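Local coordinates for protein tryptophan halogenase (Shewanella frigidimarina, PDB 2PYX) that probably acts as a flavin-dependent halogenase of the monooxygenase type, binding FAD and with tryptophan as its likely substrate, at residues G207-L212 with Q223-C228; A340-W343 with C347-I350; V261-S264 with P269-S272; I284-L289 with F314-V319; Y412-R417 with Y470-N475. All coordinates share one frame; numbering follows the deposited sequence.

The five contacts form two pairs and an outlier. Interactions 1 and 2, centres 11 Å apart, meet in the mixed sheet of the nucleotide-binding fold, where strands 224-227 and 347-349 are neighbours. Interactions 3 and 4, centres 10 Å apart, belong to the large second sheet, through strands 255-262 and 282-288; their centres lie 43 and 42 Å from that of interaction 1, across the chain's centre. Interaction 5 joins two helix ends, about 8 Å from interaction 4 between nearest atoms. The chain order is 1, 3, 4, 2, 5: between interactions 1 and 2 the chain passes through later strands of the second sheet, then returns to the first, so the sheets interleave in sequence.

Interaction 1 of 5, residues G207-L212 with Q223-C228; sequences GDIEKL and QLFIDC
The ring of Phe225 packs against Ile209 and Leu212 of segment 207-212. Methyl CG2 of Ile209 sits over the middle of one ring face, 3.6 Å from the centroid of Phe225 and 12° off the ring normal, a CH-pi contact. This branch lies anti to the Ile209 backbone N, which drops it onto the ring. Leu212 slides past in the opposite direction, its CG 3.8 Å from Phe225 CE2 on an oblique approach. Main-chain oxygens finish the first shell: Ile209 O lies 3.4 Å from Phe225 CE1, and Glu210 O meets the ring edge at CZ. Cutting Phe225 back to an alanine is likely to leave Ile209 CG2 without its aromatic surface and open a gap between the two strands.

These strands are not paired with each other; their short axes pass 7.8 Å apart at an angle of 69°. A classic beta bulge, Glu210 and Lys211 both opposite Ile202, lies where the strand passes the ring. Asn346 ND2 ties the segments indirectly, bonding both Ile209 O and Gln223 O. Just before the strand, Asp208 forms a salt bridge to Arg383.

Strand 209-214 is the middle of a three-stranded antiparallel sheet that leads into parallel strand 224-227 of the Rossmann-type sheet, as in other FAD-binding folds of this kind. Leu212 lies about 4 Å, side chain to side chain, from Val198, a predicted FAD-binding residue. Leu235 of helix 234-239 touches both Ile209 and Phe225, while Ile11 of strand 9-13 packs against Phe225.

Interaction 2 of 5, residues A340-W343 with C347-I350; sequences AKCW and CIAI
Trp343 and Ile348 form an antiparallel, non-hydrogen-bonded pair in a short beta hairpin at the edge of the Rossmann-type sheet. Strand 343-344 is the outermost strand on this side; strand 347-349 runs between it and strand 224-227, where Ile348 makes backbone bonds to Phe225 and Asp227. The CA atoms of Trp343 and Ile348 are 4.2 Å apart, and both side chains leave the same face of the sheet. In this pair the main chains meet through CA-H...O contacts, among them Trp343 CA to Cys347 O at 3.2 Å.

Trp343 CG stands anti to its own N (chi1 -169°), which lays the indole beside Ile348. Ile348 CB lies above one indole face, offset toward the rim. Its CD1 comes 3.6 Å from Trp343 CE3, but Ile348 has two conformers and this distance, which holds for one of them, is less certain.

Helices flank this side of the sheet: Met386 and Ser390 of helix 383-413 and Leu375 of helix 363-377 pack on the indole, and Thr371 touches Ile348. With alanine replacing Trp343, a gap would probably open between the hairpin and these two helices, and Ile348 would lose its aromatic neighbour. Asn394 steadies the outer strand by bonding Trp343 O through ND2.

Away from the turn, Cys342 O accepts a hydrogen bond from Ala349 N at 2.8 Å, with an N-H...O angle of 164°, and takes a CA-H...O contact from Ile348 CA at 3.2 Å.

Interaction 3 of 5, residues V261-S264 with P269-S272; sequences VPYS and PIAS
Tyr263 and Ile270 cross at about a right angle in the connection between two strands, 255-262 and 274-279, of the large mixed sheet. The tyrosine projects from just beyond strand 255-262, and its hydroxyl end meets the isoleucine where the latter branches: Tyr263 OH is 3.9 Å from Ile270 CG1 and equally far from CG2, so the oxygen faces the fork of the side chain. With CG anti to the carbonyl carbon (chi1 -70°), the Tyr263 ring reaches across to the returning loop. Farther back on the ring, Tyr263 CE1 lies 4.0 Å from Pro269 O, on an oblique approach.

Tyr263 OH hydrogen-bonds to Leu289 O, which ties the connection to the end of strand 282-288. Helix 511-520 packs against the pair: Arg512 touches both Tyr263 and Ile270, and Leu515 touches Ile270. The side chain of Ile270 is about 9 Å from that of Lys89, the predicted active-site residue.

One water completes the crossing. Lying in the plane of the Tyr263 ring at its edge, it donates to Tyr263 OH at 2.9 Å and accepts from Ala271 N at 3.0 Å.

Interaction 4 of 5, residues I284-L289 with F314-V319; sequences IWDIGL and FNYLGV
Tyr316, with CG anti to its backbone N (chi1 172°), swings its ring out from the last turn of helix 306-317 toward Asp286, whose CG is likewise anti to N and sends the carboxylate to meet it. The contact packs a helix end on the face of the large mixed sheet that carries Ile284 and Asp286, alternate residues of strand 282-288.

Ile284 supports the ring from one face. Its CG2 lies over the centre, 3.7 Å from the Tyr316 centroid and 8° off the normal, a CH-pi contact. Its other branch reaches back along the side chain, Ile284 CD1 touching Tyr316 CB at 3.5 Å. Ring and isoleucine run past each other in opposite directions, with the hydroxyl beyond. Thr277 of strand 274-279 also touches the Tyr316 side chain. Just past the tyrosine the helix ends in a Schellman motif, with Gly318 at positive phi.

At the far end, Tyr316 OH donates to the anti lone pair of Asp286 OD2 at 2.6 Å, a short bond near the ring plane, with carboxylate and ring turned 67° apart. The hydroxyl also accepts: a water donates to Tyr316 OH at 2.8 Å and to Ile284 O at 2.9 Å.

Interaction 5 of 5, residues Y412-R417 with Y470-N475; sequences YVISQR and YGMSFN
Ile414 O is reached by two waters, each 2.8 Å away, and both also touch Met472 O, at 2.8 and 2.9 Å. Acceptors near these waters outnumber their protons, so the four bonds need not all be made at once. Either way, the pair joins two carbonyls just beyond the C-terminal ends of helices 383-413 and 462-471.

Beside the waters the contact is apolar. Ile414 CG1 packs against the selenium of Met472, a selenomethionine, at 3.7 Å SE to CG1. The other branch, Ile414 CG2, comes 3.8 Å from Phe474 CD1, isoleucine and ring crossing at about a right angle. Met472 bends at chi3 (66°), which brings its CE against the backbone of Ser415, 3.6 Å from Ser415 N. Leu469 and Leu440 also touch Ile414. Met472 lies about 9 Å, side chain to side chain, from Glu361, predicted to bind L-tryptophan.

Ser415 OG accepts from Arg417 N at 3.0 Å, an ST turn just after the helix, and is also bonded to Trp97 O. In segment 470-475, Ser473 is the C' residue of a Schellman motif.

Apolar side chains thus pack the two helix ends together, while water probably bridges the two carbonyls beside them.

Interaction 1 of 5, residues G207-L212 with Q223-C228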
# COMPACT_ATOMS: atom_id res chain seq x y z
N GLY A 207 4.38 -33.26 -7.33
CA GLY A 207 4.81 -32.27 -6.35
C GLY A 207 3.89 -31.08 -6.19
O GLY A 207 4.17 -30.18 -5.41
N ASP A 208 2.78 -31.08 -6.94
CA ASP A 208 1.69 -30.11 -6.71
C ASP A 208 0.93 -30.48 -5.45
O ASP A 208 0.85 -31.65 -5.07
CB ASP A 208 0.67 -30.09 -7.86
CG ASP A 208 1.19 -29.50 -9.12
OD1 ASP A 208 2.29 -28.87 -9.14
OD2 ASP A 208 0.47 -29.67 -10.14
N ILE A 209 0.31 -29.48 -4.83
CA ILE A 209 -0.66 -29.75 -3.76
C ILE A 209 -1.95 -30.27 -4.40
O ILE A 209 -2.41 -29.77 -5.44
CB ILE A 209 -0.97 -28.49 -2.94
CG1 ILE A 209 0.32 -27.92 -2.34
CG2 ILE A 209 -1.97 -28.81 -1.85
CD1 ILE A 209 0.14 -26.57 -1.72
N GLU A 210 -2.47 -31.35 -3.83
CA GLU A 210 -3.67 -32.03 -4.34
C GLU A 210 -4.87 -31.78 -3.43
O GLU A 210 -5.99 -31.57 -3.87
CB GLU A 210 -3.38 -33.53 -4.38
CG GLU A 210 -4.53 -34.38 -4.72
CD GLU A 210 -4.10 -35.82 -4.75
OE1 GLU A 210 -3.59 -36.23 -5.80
OE2 GLU A 210 -4.21 -36.48 -3.69
N LYS A 211 -4.64 -31.83 -2.14
CA LYS A 211 -5.72 -31.70 -1.20
C LYS A 211 -5.21 -31.37 0.17
O LYS A 211 -4.02 -31.53 0.47
CB LYS A 211 -6.61 -32.96 -1.19
CG LYS A 211 -5.93 -34.18 -0.65
CD LYS A 211 -6.80 -35.41 -0.85
CE LYS A 211 -6.09 -36.69 -0.42
NZ LYS A 211 -6.92 -37.88 -0.83
N LEU A 212 -6.11 -30.83 0.99
CA LEU A 212 -5.83 -30.52 2.37
C LEU A 212 -6.69 -31.42 3.23
O LEU A 212 -7.85 -31.62 2.92
CB LEU A 212 -6.14 -29.07 2.69
CG LEU A 212 -5.47 -28.06 1.78
CD1 LEU A 212 -5.90 -26.68 2.22
CD2 LEU A 212 -3.95 -28.19 1.85
N GLN A 223 -7.33 -27.44 -7.12
CA GLN A 223 -6.40 -27.39 -8.24
C GLN A 223 -5.40 -26.25 -8.13
O GLN A 223 -4.33 -26.30 -8.75
CB GLN A 223 -7.17 -27.24 -9.54
CG GLN A 223 -8.02 -28.46 -9.92
CD GLN A 223 -8.90 -28.12 -11.05
OE1 GLN A 223 -9.92 -27.45 -10.90
NE2 GLN A 223 -8.50 -28.56 -12.23
N LEU A 224 -5.77 -25.21 -7.38
CA LEU A 224 -4.94 -24.05 -7.21
C LEU A 224 -5.14 -23.63 -5.77
O LEU A 224 -6.28 -23.53 -5.30
CB LEU A 224 -5.40 -22.94 -8.14
CG LEU A 224 -4.49 -21.72 -8.15
CD1 LEU A 224 -3.12 -21.98 -8.72
CD2 LEU A 224 -5.19 -20.63 -8.95
N PHE A 225 -4.04 -23.43 -5.05
CA PHE A 225 -4.05 -23.11 -3.64
C PHE A 225 -3.46 -21.72 -3.41
O PHE A 225 -2.37 -21.44 -3.92
CB PHE A 225 -3.27 -24.17 -2.88
CG PHE A 225 -3.95 -25.48 -2.89
CD1 PHE A 225 -3.83 -26.34 -3.97
CD2 PHE A 225 -4.81 -25.83 -1.83
CE1 PHE A 225 -4.54 -27.56 -3.99
CE2 PHE A 225 -5.50 -27.06 -1.88
CZ PHE A 225 -5.37 -27.89 -2.93
N ILE A 226 -4.16 -20.88 -2.65
CA ILE A 226 -3.69 -19.53 -2.42
C ILE A 226 -3.22 -19.48 -0.99
O ILE A 226 -4.02 -19.74 -0.07
CB ILE A 226 -4.79 -18.49 -2.63
CG1 ILE A 226 -5.58 -18.71 -3.91
CG2 ILE A 226 -4.18 -17.09 -2.56
CD1 ILE A 226 -4.80 -18.79 -5.13
N ASP A 227 -1.95 -19.15 -0.78
CA ASP A 227 -1.42 -19.07 0.56
C ASP A 227 -1.65 -17.66 1.11
O ASP A 227 -0.95 -16.72 0.73
CB ASP A 227 0.07 -19.40 0.57
CG ASP A 227 0.64 -19.51 1.97
OD1 ASP A 227 -0.02 -19.08 2.91
OD2 ASP A 227 1.78 -19.99 2.11
N CYS A 228 -2.63 -17.53 2.01
CA CYS A 228 -2.92 -16.33 2.75
C CYS A 228 -2.69 -16.53 4.27
O CYS A 228 -3.35 -15.92 5.11
CB CYS A 228 -4.35 -15.89 2.43
SG CYS A 228 -4.54 -15.42 0.70

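Interaction 2 of 5, residues A340-W343 with C347-I350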
# COMPACT_ATOMS: atom_id res chain seq x y z
N ALA A 340 11.31 -15.47 -2.96
CA ALA A 340 11.94 -15.29 -4.27
C ALA A 340 10.93 -15.32 -5.45
O ALA A 340 11.17 -14.72 -6.49
CB ALA A 340 13.01 -16.35 -4.46
N LYS A 341 9.86 -16.11 -5.27
CA LYS A 341 8.74 -16.22 -6.20
C LYS A 341 7.46 -16.10 -5.38
O LYS A 341 7.47 -16.48 -4.21
CB LYS A 341 8.77 -17.63 -6.84
CG LYS A 341 9.89 -17.91 -7.79
CD LYS A 341 10.16 -19.38 -7.99
CE LYS A 341 9.33 -19.98 -9.02
NZ LYS A 341 9.88 -21.34 -9.37
N CYS A 342 6.37 -15.62 -5.96
CA CYS A 342 5.04 -15.72 -5.32
C CYS A 342 4.24 -16.95 -5.77
O CYS A 342 3.25 -17.27 -5.12
CB CYS A 342 4.16 -14.50 -5.54
SG CYS A 342 3.61 -14.21 -7.21
N TRP A 343 4.66 -17.63 -6.83
CA TRP A 343 3.88 -18.71 -7.42
C TRP A 343 4.82 -19.90 -7.70
O TRP A 343 5.76 -19.78 -8.47
CB TRP A 343 3.20 -18.24 -8.70
CG TRP A 343 2.17 -19.14 -9.29
CD1 TRP A 343 2.04 -20.49 -9.13
CD2 TRP A 343 1.11 -18.72 -10.17
NE1 TRP A 343 0.94 -20.94 -9.87
CE2 TRP A 343 0.36 -19.88 -10.51
CE3 TRP A 343 0.73 -17.48 -10.71
CZ2 TRP A 343 -0.72 -19.82 -11.35
CZ3 TRP A 343 -0.35 -17.42 -11.52
CH2 TRP A 343 -1.07 -18.59 -11.85
N CYS A 347 0.57 -23.17 -6.31
CA CYS A 347 0.39 -22.39 -5.10
C CYS A 347 0.88 -20.97 -5.34
O CYS A 347 2.02 -20.75 -5.76
CB CYS A 347 1.16 -23.00 -3.92
SG CYS A 347 1.02 -22.03 -2.38
N ILE A 348 0.00 -20.01 -5.05
CA ILE A 348 0.39 -18.60 -5.10
C ILE A 348 0.17 -17.95 -3.73
O ILE A 348 -0.86 -18.13 -3.09
CB ILE A 348 -0.31 -17.88 -6.28
CG1 ILE A 348 0.25 -16.47 -6.50
CG2 ILE A 348 -1.83 -17.90 -6.13
CD1 ILE A 348 -0.35 -15.75 -7.71
N ALA A 349 1.17 -17.20 -3.28
CA ALA A 349 1.12 -16.54 -1.99
C ALA A 349 0.63 -15.10 -2.17
O ALA A 349 1.11 -14.36 -3.04
CB ALA A 349 2.46 -16.55 -1.29
N ILE A 350 -0.31 -14.70 -1.32
CA ILE A 350 -0.88 -13.36 -1.37
C ILE A 350 -0.89 -12.79 0.06
O ILE A 350 -1.32 -13.48 1.01
CB ILE A 350 -2.28 -13.34 -2.02
CG1 ILE A 350 -2.19 -13.94 -3.44
CG2 ILE A 350 -2.90 -11.96 -2.02
CD1 ILE A 350 -3.45 -13.89 -4.29

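Interaction 3 of 5, residues V261-S264 with P269-S272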
# COMPACT_ATOMS: atom_id res chain seq x y z
N VAL A 261 -4.55 5.81 19.43
CA VAL A 261 -4.47 7.12 20.07
C VAL A 261 -5.84 7.82 19.86
O VAL A 261 -6.21 8.14 18.74
CB VAL A 261 -3.37 7.98 19.38
CG1 VAL A 261 -3.28 9.35 19.99
CG2 VAL A 261 -2.01 7.28 19.43
N PRO A 262 -6.59 8.07 20.95
CA PRO A 262 -7.82 8.84 20.73
C PRO A 262 -7.53 10.28 20.34
O PRO A 262 -6.46 10.81 20.63
CB PRO A 262 -8.51 8.80 22.10
CG PRO A 262 -7.42 8.57 23.06
CD PRO A 262 -6.40 7.71 22.36
N TYR A 263 -8.48 10.89 19.62
CA TYR A 263 -8.47 12.33 19.41
C TYR A 263 -8.80 13.01 20.73
O TYR A 263 -9.45 12.42 21.59
CB TYR A 263 -9.54 12.73 18.39
CG TYR A 263 -9.22 12.30 16.98
CD1 TYR A 263 -8.10 12.78 16.34
CD2 TYR A 263 -10.04 11.42 16.30
CE1 TYR A 263 -7.78 12.38 15.03
CE2 TYR A 263 -9.74 11.02 15.00
CZ TYR A 263 -8.62 11.50 14.37
OH TYR A 263 -8.32 11.11 13.07
N SER A 264 -8.37 14.26 20.86
CA SER A 264 -8.65 15.05 22.07
C SER A 264 -10.13 15.40 22.17
O SER A 264 -10.68 15.46 23.27
CB SER A 264 -7.83 16.33 22.06
OG SER A 264 -8.36 17.24 21.12
N PRO A 269 -10.07 17.62 14.00
CA PRO A 269 -9.88 17.46 12.56
C PRO A 269 -9.16 16.16 12.21
O PRO A 269 -8.27 15.72 12.96
CB PRO A 269 -9.01 18.65 12.16
CG PRO A 269 -9.12 19.61 13.29
CD PRO A 269 -9.32 18.78 14.51
N ILE A 270 -9.55 15.57 11.09
CA ILE A 270 -8.93 14.34 10.56
C ILE A 270 -7.97 14.75 9.46
O ILE A 270 -8.34 15.50 8.57
CB ILE A 270 -9.99 13.41 9.98
CG1 ILE A 270 -11.05 13.03 11.04
CG2 ILE A 270 -9.36 12.14 9.43
CD1 ILE A 270 -12.28 12.38 10.46
N ALA A 271 -6.73 14.26 9.52
CA ALA A 271 -5.71 14.59 8.53
C ALA A 271 -6.06 13.95 7.18
O ALA A 271 -6.69 12.89 7.13
CB ALA A 271 -4.37 14.09 9.00
N SER A 272 -5.69 14.62 6.08
CA SER A 272 -6.01 14.14 4.74
C SER A 272 -5.05 13.07 4.24
O SER A 272 -5.38 12.38 3.29
CB SER A 272 -6.00 15.29 3.75
OG SER A 272 -6.96 16.29 4.10
O HOH W 1 -6.08 12.58 11.87

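Interaction 4 of 5, residues I284-L289 with F314-V319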
# COMPACT_ATOMS: atom_id res chain seq x y z
N ILE A 284 7.87 7.39 12.56
CA ILE A 284 6.58 7.15 13.16
C ILE A 284 5.43 7.42 12.21
O ILE A 284 5.38 8.50 11.61
CB ILE A 284 6.44 8.00 14.41
CG1 ILE A 284 7.34 7.41 15.49
CG2 ILE A 284 5.02 8.02 14.92
CD1 ILE A 284 7.43 8.24 16.80
N TRP A 285 4.57 6.42 12.02
CA TRP A 285 3.37 6.57 11.18
C TRP A 285 2.23 7.10 12.04
O TRP A 285 2.21 6.91 13.26
CB TRP A 285 2.95 5.28 10.50
CG TRP A 285 2.18 4.30 11.34
CD1 TRP A 285 0.88 4.41 11.76
CD2 TRP A 285 2.64 3.02 11.78
NE1 TRP A 285 0.51 3.27 12.44
CE2 TRP A 285 1.58 2.41 12.46
CE3 TRP A 285 3.86 2.33 11.65
CZ2 TRP A 285 1.71 1.13 13.02
CZ3 TRP A 285 3.98 1.09 12.22
CH2 TRP A 285 2.92 0.50 12.91
N ASP A 286 1.30 7.79 11.38
CA ASP A 286 0.18 8.39 12.09
C ASP A 286 -0.95 8.36 11.08
O ASP A 286 -0.90 9.07 10.08
CB ASP A 286 0.56 9.78 12.60
CG ASP A 286 -0.49 10.38 13.53
OD1 ASP A 286 -1.70 10.12 13.32
OD2 ASP A 286 -0.08 11.17 14.42
N ILE A 287 -1.93 7.49 11.32
CA ILE A 287 -3.05 7.21 10.39
C ILE A 287 -4.32 7.69 11.10
O ILE A 287 -4.68 7.16 12.15
CB ILE A 287 -3.14 5.70 10.09
CG1 ILE A 287 -2.05 5.33 9.07
CG2 ILE A 287 -4.50 5.29 9.52
CD1 ILE A 287 -1.90 3.86 8.83
N GLY A 288 -5.01 8.64 10.49
CA GLY A 288 -6.22 9.23 11.07
C GLY A 288 -7.47 8.54 10.56
O GLY A 288 -7.76 8.57 9.35
N LEU A 289 -8.18 7.88 11.48
CA LEU A 289 -9.52 7.31 11.25
C LEU A 289 -10.53 8.29 11.88
O LEU A 289 -10.15 9.22 12.54
CB LEU A 289 -9.68 5.91 11.87
CG LEU A 289 -8.64 4.85 11.49
CD1 LEU A 289 -8.94 3.54 12.19
CD2 LEU A 289 -8.57 4.62 10.01
N PHE A 314 6.65 7.62 22.93
CA PHE A 314 5.86 8.37 23.92
C PHE A 314 6.12 9.86 23.81
O PHE A 314 5.20 10.66 24.03
CB PHE A 314 6.14 7.85 25.35
CG PHE A 314 5.56 6.51 25.66
CD1 PHE A 314 4.75 5.83 24.76
CD2 PHE A 314 5.81 5.90 26.88
CE1 PHE A 314 4.22 4.58 25.06
CE2 PHE A 314 5.26 4.66 27.18
CZ PHE A 314 4.46 4.01 26.29
N ASN A 315 7.34 10.26 23.49
CA ASN A 315 7.66 11.66 23.22
C ASN A 315 6.81 12.19 22.08
O ASN A 315 6.28 13.30 22.13
CB ASN A 315 9.14 11.88 22.95
CG ASN A 315 10.01 11.69 24.17
OD1 ASN A 315 9.52 11.67 25.30
ND2 ASN A 315 11.31 11.53 23.95
N TYR A 316 6.69 11.41 21.00
CA TYR A 316 5.88 11.84 19.85
C TYR A 316 4.42 12.05 20.26
O TYR A 316 3.75 12.97 19.75
CB TYR A 316 5.99 10.80 18.72
CG TYR A 316 5.06 11.03 17.54
CD1 TYR A 316 5.45 11.79 16.45
CD2 TYR A 316 3.78 10.49 17.54
CE1 TYR A 316 4.59 11.98 15.38
CE2 TYR A 316 2.91 10.69 16.45
CZ TYR A 316 3.33 11.47 15.40
OH TYR A 316 2.50 11.70 14.31
N LEU A 317 3.93 11.17 21.13
CA LEU A 317 2.54 11.24 21.62
C LEU A 317 2.35 12.36 22.64
O LEU A 317 1.22 12.74 22.91
CB LEU A 317 2.11 9.92 22.26
CG LEU A 317 2.06 8.68 21.34
CD1 LEU A 317 1.84 7.39 22.14
CD2 LEU A 317 1.01 8.83 20.24
N GLY A 318 3.44 12.87 23.20
CA GLY A 318 3.37 13.96 24.18
C GLY A 318 2.94 13.47 25.55
O GLY A 318 2.29 14.21 26.30
N VAL A 319 3.28 12.23 25.89
CA VAL A 319 2.88 11.64 27.17
C VAL A 319 4.09 11.23 27.99
O VAL A 319 5.11 10.81 27.46
CB VAL A 319 1.93 10.42 26.99
CG1 VAL A 319 0.70 10.83 26.21
CG2 VAL A 319 2.61 9.23 26.30
O HOH W 2 3.88 11.01 11.92

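Interaction 5 of 5, residues Y412-R417 with Y470-N475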
# COMPACT_ATOMS: atom_id res chain seq x y z
N TYR A 412 15.26 7.30 2.41
CA TYR A 412 16.35 7.42 3.38
C TYR A 412 17.62 7.98 2.78
O TYR A 412 18.34 8.76 3.40
CB TYR A 412 16.69 6.04 3.99
CG TYR A 412 15.58 5.42 4.77
CD1 TYR A 412 15.39 5.74 6.10
CD2 TYR A 412 14.68 4.50 4.22
CE1 TYR A 412 14.38 5.18 6.82
CE2 TYR A 412 13.68 3.92 4.96
CZ TYR A 412 13.52 4.27 6.27
OH TYR A 412 12.51 3.70 7.02
N VAL A 413 17.96 7.51 1.60
CA VAL A 413 19.32 7.77 1.06
C VAL A 413 19.60 9.22 0.79
O VAL A 413 20.75 9.67 0.85
CB VAL A 413 19.59 7.05 -0.28
CG1 VAL A 413 21.00 7.47 -0.87
CG2 VAL A 413 19.56 5.61 -0.11
N ILE A 414 18.55 9.97 0.44
CA ILE A 414 18.72 11.38 0.09
C ILE A 414 18.44 12.36 1.24
O ILE A 414 18.39 13.59 1.04
CB ILE A 414 17.92 11.75 -1.17
CG1 ILE A 414 16.43 11.68 -0.92
CG2 ILE A 414 18.35 10.86 -2.33
CD1 ILE A 414 15.58 11.89 -2.18
N SER A 415 18.32 11.82 2.45
CA SER A 415 18.32 12.68 3.63
C SER A 415 19.67 13.35 3.82
O SER A 415 20.71 12.84 3.38
CB SER A 415 18.01 11.86 4.89
OG SER A 415 17.89 12.74 6.02
N GLN A 416 19.64 14.49 4.52
CA GLN A 416 20.87 15.17 4.93
C GLN A 416 21.07 15.04 6.44
O GLN A 416 21.97 15.67 7.02
CB GLN A 416 20.85 16.64 4.51
CG GLN A 416 20.89 16.83 3.01
CD GLN A 416 21.13 18.27 2.61
OE1 GLN A 416 20.49 19.18 3.15
NE2 GLN A 416 22.06 18.50 1.68
N ARG A 417 20.27 14.22 7.08
CA ARG A 417 20.42 13.99 8.53
C ARG A 417 21.82 13.46 8.85
O ARG A 417 22.31 12.54 8.21
CB ARG A 417 19.38 13.03 9.04
CG ARG A 417 18.05 13.61 9.31
CD ARG A 417 17.00 12.56 9.52
NE ARG A 417 15.81 13.01 10.23
CZ ARG A 417 15.68 13.00 11.56
NH1 ARG A 417 16.66 12.55 12.35
NH2 ARG A 417 14.56 13.39 12.12
N TYR A 470 12.39 15.23 -5.32
CA TYR A 470 12.36 16.69 -5.26
C TYR A 470 11.65 17.20 -4.03
O TYR A 470 11.91 18.33 -3.59
CB TYR A 470 11.81 17.27 -6.55
CG TYR A 470 12.70 16.87 -7.72
CD1 TYR A 470 14.08 17.15 -7.74
CD2 TYR A 470 12.20 16.08 -8.75
CE1 TYR A 470 14.91 16.71 -8.73
CE2 TYR A 470 13.05 15.64 -9.78
CZ TYR A 470 14.38 15.94 -9.79
OH TYR A 470 15.21 15.49 -10.78
N GLY A 471 10.77 16.41 -3.42
CA GLY A 471 10.29 16.73 -2.09
C GLY A 471 11.44 16.91 -1.11
O GLY A 471 11.38 17.79 -0.22
N MSE A 472 12.46 16.09 -1.25
CA MSE A 472 13.61 16.10 -0.38
C MSE A 472 14.77 16.92 -0.91
O MSE A 472 15.91 16.77 -0.48
CB MSE A 472 14.01 14.65 -0.06
CG MSE A 472 12.90 13.90 0.60
SE MSE A 472 13.48 12.10 1.21
CE MSE A 472 14.80 12.69 2.64
N SER A 473 14.50 17.82 -1.86
CA SER A 473 15.45 18.84 -2.30
C SER A 473 16.69 18.31 -3.01
O SER A 473 17.74 18.96 -3.03
CB SER A 473 15.85 19.73 -1.13
OG SER A 473 14.69 20.34 -0.62
N PHE A 474 16.55 17.15 -3.64
CA PHE A 474 17.66 16.60 -4.42
C PHE A 474 17.98 17.50 -5.61
O PHE A 474 17.06 18.01 -6.26
CB PHE A 474 17.26 15.22 -4.90
CG PHE A 474 18.36 14.45 -5.59
CD1 PHE A 474 19.14 13.55 -4.91
CD2 PHE A 474 18.51 14.53 -6.99
CE1 PHE A 474 20.08 12.78 -5.57
CE2 PHE A 474 19.45 13.77 -7.62
CZ PHE A 474 20.23 12.90 -6.93
N ASN A 475 19.26 17.70 -5.89
CA ASN A 475 19.67 18.57 -7.00
C ASN A 475 19.90 17.80 -8.29
O ASN A 475 20.66 16.83 -8.31
CB ASN A 475 20.94 19.33 -6.64
CG ASN A 475 20.72 20.37 -5.56
OD1 ASN A 475 21.46 20.43 -4.60
ND2 ASN A 475 19.71 21.22 -5.74
O HOH W 3 17.04 15.94 1.92
O HOH W 4 18.23 15.26 -1.21